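PDB 6JWS: 7,8-dihydro-6-hydroxymethylpterin pyrophosphokinase-dihydropteroate synthase from Plasmodium falciparum, which probably catalyses two consecutive steps of folate biosynthesis, pyrophosphorylation of 6-hydroxymethyl-7,8-dihydropterin by ATP and condensation of the product with 4-aminobenzoate to 7,8-dihydropteroate. Local coordinates for residues 32-44 against 85-99. The protein carries 1 engineered substitution. Sequence-based numbering, arbitrary orientation.
Sequences LILETALHLVEKY and INELMQNLEESKYEE. With CA (calcium ion), chain L.
The carbonyl oxygen of Glu93 receives the phenol of Tyr44 in a short hydrogen bond, OH to O 2.6 Å, lying in the carbonyl plane on a lone pair. Tyrosine suits the place because its side chain touches Ile187 and Leu190 of helix 177-190 while its hydroxyl still reaches the passing backbone. Lys43 has CG anti to the backbone N (chi1 -172°), which sends its long apolar chain past Leu92, CE to CB 4.0 Å; its charged NZ then donates to a water that also holds Glu94 OE1 and Ser95 N. Farther back along the helix, Leu92 CD1 meets Leu40 CD2 at 3.8 Å, the two side chains crossing nearly at right angles. With chi1 at -61°, Thr36 turns OG1 back to Leu32 O and sets its methyl CG2 4.0 Å from SD of flexible Met89, beside apolar Ile85. At the C-terminal end of helix 32-44, calcium, which favours hard carboxylate oxygens, joins the segments: Glu99 chelates through OE1 and OE2, Glu42 gives O and OE1. Two waters and Gly46 O complete the shell, and Glu42 OE2 accepts from Ile48 N. Helix 85-90 thus packs nearly parallel to helix 32-44, itself lying on strands 16-24 and 46-57 of the pyrophosphokinase fold, and a helix-end calcium site fastens the following loop.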
loop_
_atom_site.group_PDB
_atom_site.type_symbol
_atom_site.label_atom_id
_atom_site.label_comp_id
_atom_site.label_asym_id
_atom_site.label_seq_id
_atom_site.Cartn_x
_atom_site.Cartn_y
_atom_site.Cartn_z
ATOM N N LEU B 32 4.626 34.631 1.357
ATOM C CA LEU B 32 5.267 35.908 1.650
ATOM C C LEU B 32 4.203 36.951 1.991
ATOM O O LEU B 32 4.346 37.683 2.969
ATOM C CB LEU B 32 6.149 36.328 0.464
ATOM C CG LEU B 32 6.703 37.760 0.484
ATOM C CD1 LEU B 32 7.648 37.999 1.665
ATOM C CD2 LEU B 32 7.402 38.080 -0.829
ATOM N N ILE B 33 3.114 36.965 1.212
ATOM C CA ILE B 33 2.048 37.935 1.392
ATOM C C ILE B 33 1.430 37.740 2.772
ATOM O O ILE B 33 1.313 38.696 3.547
ATOM C CB ILE B 33 0.992 37.842 0.263
ATOM C CG1 ILE B 33 1.563 38.098 -1.141
ATOM C CG2 ILE B 33 -0.208 38.736 0.550
ATOM C CD1 ILE B 33 2.742 39.049 -1.179
ATOM N N LEU B 34 1.048 36.495 3.082
ATOM C CA LEU B 34 0.281 36.250 4.296
ATOM C C LEU B 34 1.155 36.405 5.541
ATOM O O LEU B 34 0.687 36.907 6.566
ATOM C CB LEU B 34 -0.439 34.899 4.210
ATOM C CG LEU B 34 -1.552 34.836 3.161
ATOM C CD1 LEU B 34 -1.918 33.396 2.821
ATOM C CD2 LEU B 34 -2.780 35.613 3.621
ATOM N N GLU B 35 2.438 36.041 5.437
ATOM C CA GLU B 35 3.329 36.215 6.578
ATOM C C GLU B 35 3.680 37.693 6.819
ATOM O O GLU B 35 3.872 38.109 7.961
ATOM C CB GLU B 35 4.551 35.295 6.487
ATOM C CG GLU B 35 4.191 33.820 6.566
ATOM C CD GLU B 35 5.271 32.809 6.927
ATOM O OE1 GLU B 35 6.462 33.036 6.589
ATOM O OE2 GLU B 35 4.911 31.783 7.550
ATOM N N THR B 36 3.770 38.486 5.745
ATOM C CA THR B 36 3.977 39.927 5.851
ATOM C C THR B 36 2.823 40.547 6.645
ATOM O O THR B 36 3.047 41.320 7.577
ATOM C CB THR B 36 4.164 40.564 4.460
ATOM O OG1 THR B 36 5.319 40.019 3.812
ATOM C CG2 THR B 36 4.237 42.076 4.489
ATOM N N ALA B 37 1.584 40.173 6.290
ATOM C CA ALA B 37 0.407 40.624 7.020
ATOM C C ALA B 37 0.440 40.139 8.465
ATOM O O ALA B 37 0.051 40.894 9.355
ATOM C CB ALA B 37 -0.866 40.208 6.316
ATOM N N LEU B 38 0.900 38.900 8.711
ATOM C CA LEU B 38 1.003 38.425 10.093
ATOM C C LEU B 38 1.910 39.348 10.897
ATOM O O LEU B 38 1.570 39.708 12.019
ATOM C CB LEU B 38 1.552 36.997 10.182
ATOM C CG LEU B 38 0.579 35.857 9.876
ATOM C CD1 LEU B 38 1.315 34.521 9.908
ATOM C CD2 LEU B 38 -0.580 35.836 10.854
ATOM N N HIS B 39 3.078 39.683 10.332
ATOM C CA HIS B 39 4.018 40.587 10.974
ATOM C C HIS B 39 3.360 41.931 11.271
ATOM O O HIS B 39 3.451 42.423 12.388
ATOM C CB HIS B 39 5.261 40.791 10.105
ATOM C CG HIS B 39 6.116 39.580 9.987
ATOM N ND1 HIS B 39 6.622 38.921 11.100
ATOM C CD2 HIS B 39 6.609 38.940 8.899
ATOM C CE1 HIS B 39 7.364 37.910 10.697
ATOM N NE2 HIS B 39 7.363 37.894 9.349
ATOM N N LEU B 40 2.690 42.511 10.266
ATOM C CA LEU B 40 2.079 43.823 10.421
ATOM C C LEU B 40 0.974 43.782 11.470
ATOM O O LEU B 40 0.810 44.743 12.224
ATOM C CB LEU B 40 1.611 44.344 9.060
ATOM C CG LEU B 40 2.751 44.605 8.074
ATOM C CD1 LEU B 40 2.231 44.949 6.691
ATOM C CD2 LEU B 40 3.683 45.695 8.592
ATOM N N VAL B 41 0.263 42.650 11.554
ATOM C CA VAL B 41 -0.729 42.448 12.605
ATOM C C VAL B 41 -0.044 42.435 13.980
ATOM O O VAL B 41 -0.523 43.080 14.911
ATOM C CB VAL B 41 -1.578 41.179 12.349
ATOM C CG1 VAL B 41 -2.434 40.791 13.551
ATOM C CG2 VAL B 41 -2.435 41.290 11.090
ATOM N N GLU B 42 1.062 41.677 14.116
ATOM C CA GLU B 42 1.814 41.579 15.365
ATOM C C GLU B 42 2.327 42.955 15.788
ATOM O O GLU B 42 2.403 43.238 16.982
ATOM C CB GLU B 42 3.107 40.771 15.186
ATOM C CG GLU B 42 3.161 39.423 15.879
ATOM C CD GLU B 42 2.842 39.288 17.360
ATOM O OE1 GLU B 42 3.132 40.212 18.148
ATOM O OE2 GLU B 42 2.312 38.222 17.728
ATOM N N LYS B 43 2.745 43.762 14.798
ATOM C CA LYS B 43 3.349 45.074 15.005
ATOM C C LYS B 43 2.302 46.103 15.437
ATOM O O LYS B 43 2.487 46.778 16.445
ATOM C CB LYS B 43 4.081 45.504 13.729
ATOM C CG LYS B 43 4.934 46.762 13.840
ATOM C CD LYS B 43 5.707 47.036 12.563
ATOM C CE LYS B 43 6.654 48.217 12.651
ATOM N NZ LYS B 43 7.525 48.144 13.845
ATOM N N TYR B 44 1.186 46.183 14.696
ATOM C CA TYR B 44 0.264 47.304 14.793
ATOM C C TYR B 44 -1.024 46.979 15.551
ATOM O O TYR B 44 -1.774 47.898 15.861
ATOM C CB TYR B 44 -0.061 47.867 13.405
ATOM C CG TYR B 44 1.087 48.530 12.682
ATOM C CD1 TYR B 44 1.956 49.399 13.334
ATOM C CD2 TYR B 44 1.282 48.321 11.324
ATOM C CE1 TYR B 44 3.004 50.012 12.661
ATOM C CE2 TYR B 44 2.320 48.931 10.634
ATOM C CZ TYR B 44 3.181 49.781 11.307
ATOM O OH TYR B 44 4.195 50.388 10.621
ATOM N N ILE B 85 8.034 44.498 -1.019
ATOM C CA ILE B 85 7.693 44.139 0.348
ATOM C C ILE B 85 8.975 44.150 1.180
ATOM O O ILE B 85 8.990 44.643 2.309
ATOM C CB ILE B 85 6.934 42.790 0.395
ATOM C CG1 ILE B 85 5.431 42.968 0.149
ATOM C CG2 ILE B 85 7.182 42.044 1.699
ATOM C CD1 ILE B 85 5.005 42.797 -1.292
ATOM N N ASN B 86 10.058 43.645 0.580
ATOM C CA ASN B 86 11.361 43.614 1.219
ATOM C C ASN B 86 11.703 45.006 1.754
ATOM O O ASN B 86 11.992 45.155 2.943
ATOM C CB ASN B 86 12.426 43.000 0.301
ATOM C CG ASN B 86 12.044 41.629 -0.225
ATOM O OD1 ASN B 86 11.008 41.463 -0.866
ATOM N ND2 ASN B 86 12.880 40.636 0.034
ATOM N N GLU B 87 11.623 46.016 0.873
ATOM C CA GLU B 87 11.997 47.386 1.203
ATOM C C GLU B 87 10.979 47.984 2.175
ATOM O O GLU B 87 11.367 48.632 3.144
ATOM C CB GLU B 87 12.186 48.233 -0.063
ATOM C CG GLU B 87 12.848 49.587 0.182
ATOM C CD GLU B 87 14.365 49.620 0.335
ATOM O OE1 GLU B 87 15.061 48.995 -0.491
ATOM O OE2 GLU B 87 14.853 50.284 1.278
ATOM N N LEU B 88 9.686 47.740 1.915
ATOM C CA LEU B 88 8.595 48.216 2.754
ATOM C C LEU B 88 8.863 47.903 4.226
ATOM O O LEU B 88 8.675 48.774 5.071
ATOM C CB LEU B 88 7.281 47.589 2.281
ATOM C CG LEU B 88 6.219 47.374 3.360
ATOM C CD1 LEU B 88 5.562 48.685 3.761
ATOM C CD2 LEU B 88 5.170 46.378 2.895
ATOM N N MET B 89 9.305 46.668 4.514
ATOM C CA MET B 89 9.557 46.200 5.873
ATOM C C MET B 89 10.712 46.964 6.523
ATOM O O MET B 89 10.768 47.074 7.750
ATOM C CB MET B 89 9.890 44.704 5.904
ATOM C CG MET B 89 8.757 43.790 5.455
ATOM S SD MET B 89 7.210 43.971 6.379
ATOM C CE MET B 89 7.762 43.686 8.059
ATOM N N GLN B 90 11.638 47.475 5.697
ATOM C CA GLN B 90 12.818 48.162 6.203
ATOM C C GLN B 90 12.458 49.560 6.709
ATOM O O GLN B 90 13.114 50.067 7.617
ATOM C CB GLN B 90 13.943 48.196 5.164
ATOM C CG GLN B 90 14.753 46.905 5.089
ATOM C CD GLN B 90 16.147 47.114 4.544
ATOM O OE1 GLN B 90 17.133 46.674 5.131
ATOM N NE2 GLN B 90 16.243 47.797 3.414
ATOM N N ASN B 91 11.411 50.165 6.129
ATOM C CA ASN B 91 11.032 51.542 6.423
ATOM C C ASN B 91 9.569 51.599 6.859
ATOM O O ASN B 91 8.708 52.063 6.112
ATOM C CB ASN B 91 11.279 52.476 5.231
ATOM C CG ASN B 91 12.700 52.429 4.707
ATOM O OD1 ASN B 91 12.958 51.841 3.657
ATOM N ND2 ASN B 91 13.627 53.039 5.431
ATOM N N LEU B 92 9.295 51.124 8.075
ATOM C CA LEU B 92 7.939 51.134 8.599
ATOM C C LEU B 92 7.877 52.108 9.765
ATOM O O LEU B 92 8.863 52.279 10.480
ATOM C CB LEU B 92 7.565 49.733 9.097
ATOM C CG LEU B 92 7.204 48.683 8.045
ATOM C CD1 LEU B 92 7.098 47.313 8.698
ATOM C CD2 LEU B 92 5.903 49.032 7.341
ATOM N N GLU B 93 6.695 52.696 9.966
ATOM C CA GLU B 93 6.457 53.573 11.099
ATOM C C GLU B 93 6.376 52.717 12.355
ATOM O O GLU B 93 5.686 51.700 12.364
ATOM C CB GLU B 93 5.150 54.347 10.918
ATOM C CG GLU B 93 5.191 55.367 9.794
ATOM C CD GLU B 93 3.840 55.604 9.139
ATOM O OE1 GLU B 93 3.046 54.643 9.068
ATOM O OE2 GLU B 93 3.582 56.746 8.706
ATOM N N GLU B 94 7.088 53.147 13.403
ATOM C CA GLU B 94 7.059 52.464 14.688
ATOM C C GLU B 94 5.632 52.474 15.233
ATOM O O GLU B 94 4.856 53.379 14.938
ATOM C CB GLU B 94 8.063 53.094 15.658
ATOM C CG GLU B 94 9.507 52.663 15.415
ATOM C CD GLU B 94 9.970 51.397 16.127
ATOM O OE1 GLU B 94 9.142 50.756 16.809
ATOM O OE2 GLU B 94 11.167 51.048 16.004
ATOM N N SER B 95 5.289 51.432 15.999
ATOM C CA SER B 95 4.028 51.354 16.716
ATOM C C SER B 95 4.112 52.248 17.950
ATOM O O SER B 95 5.207 52.637 18.348
ATOM C CB SER B 95 3.725 49.923 17.093
ATOM O OG SER B 95 2.560 49.830 17.900
ATOM N N LYS B 96 2.956 52.569 18.547
ATOM C CA LYS B 96 2.920 53.342 19.777
ATOM C C LYS B 96 2.786 52.395 20.964
ATOM O O LYS B 96 2.675 52.835 22.106
ATOM C CB LYS B 96 1.755 54.338 19.771
ATOM C CG LYS B 96 1.925 55.549 18.865
ATOM C CD LYS B 96 1.120 56.736 19.341
ATOM C CE LYS B 96 1.438 58.000 18.571
ATOM N NZ LYS B 96 0.592 59.133 19.011
ATOM N N TYR B 97 2.778 51.087 20.678
ATOM C CA TYR B 97 2.579 50.108 21.734
ATOM C C TYR B 97 3.803 49.214 21.857
ATOM O O TYR B 97 4.490 48.963 20.872
ATOM C CB TYR B 97 1.278 49.333 21.524
ATOM C CG TYR B 97 0.048 50.077 21.976
ATOM C CD1 TYR B 97 -0.533 51.051 21.177
ATOM C CD2 TYR B 97 -0.522 49.825 23.212
ATOM C CE1 TYR B 97 -1.660 51.748 21.587
ATOM C CE2 TYR B 97 -1.648 50.512 23.639
ATOM C CZ TYR B 97 -2.220 51.475 22.822
ATOM O OH TYR B 97 -3.335 52.144 23.237
ATOM N N GLU B 98 4.056 48.765 23.092
ATOM C CA GLU B 98 5.193 47.918 23.405
ATOM C C GLU B 98 5.018 46.561 22.725
ATOM O O GLU B 98 3.958 45.940 22.822
ATOM C CB GLU B 98 5.390 47.809 24.922
ATOM C CG GLU B 98 4.418 46.875 25.634
ATOM C CD GLU B 98 4.729 46.614 27.102
ATOM O OE1 GLU B 98 4.356 47.457 27.948
ATOM O OE2 GLU B 98 5.360 45.575 27.397
ATOM N N GLU B 99 6.057 46.156 21.988
ATOM C CA GLU B 99 6.212 44.802 21.487
ATOM C C GLU B 99 7.114 44.040 22.451
ATOM O O GLU B 99 8.239 44.470 22.706
ATOM C CB GLU B 99 6.869 44.821 20.105
ATOM C CG GLU B 99 6.888 43.459 19.421
ATOM C CD GLU B 99 5.509 42.864 19.153
ATOM O OE1 GLU B 99 4.841 42.408 20.123
ATOM O OE2 GLU B 99 5.085 42.887 17.983
HETATM CA CA CA L . 2.825 42.532 19.040
HETATM O O HOH W 1 6.839 49.169 16.086
HETATM O O HOH W 2 0.310 49.916 16.681
HETATM O O HOH W 3 2.622 44.802 19.882
HETATM O O HOH W 4 2.053 42.140 20.990
#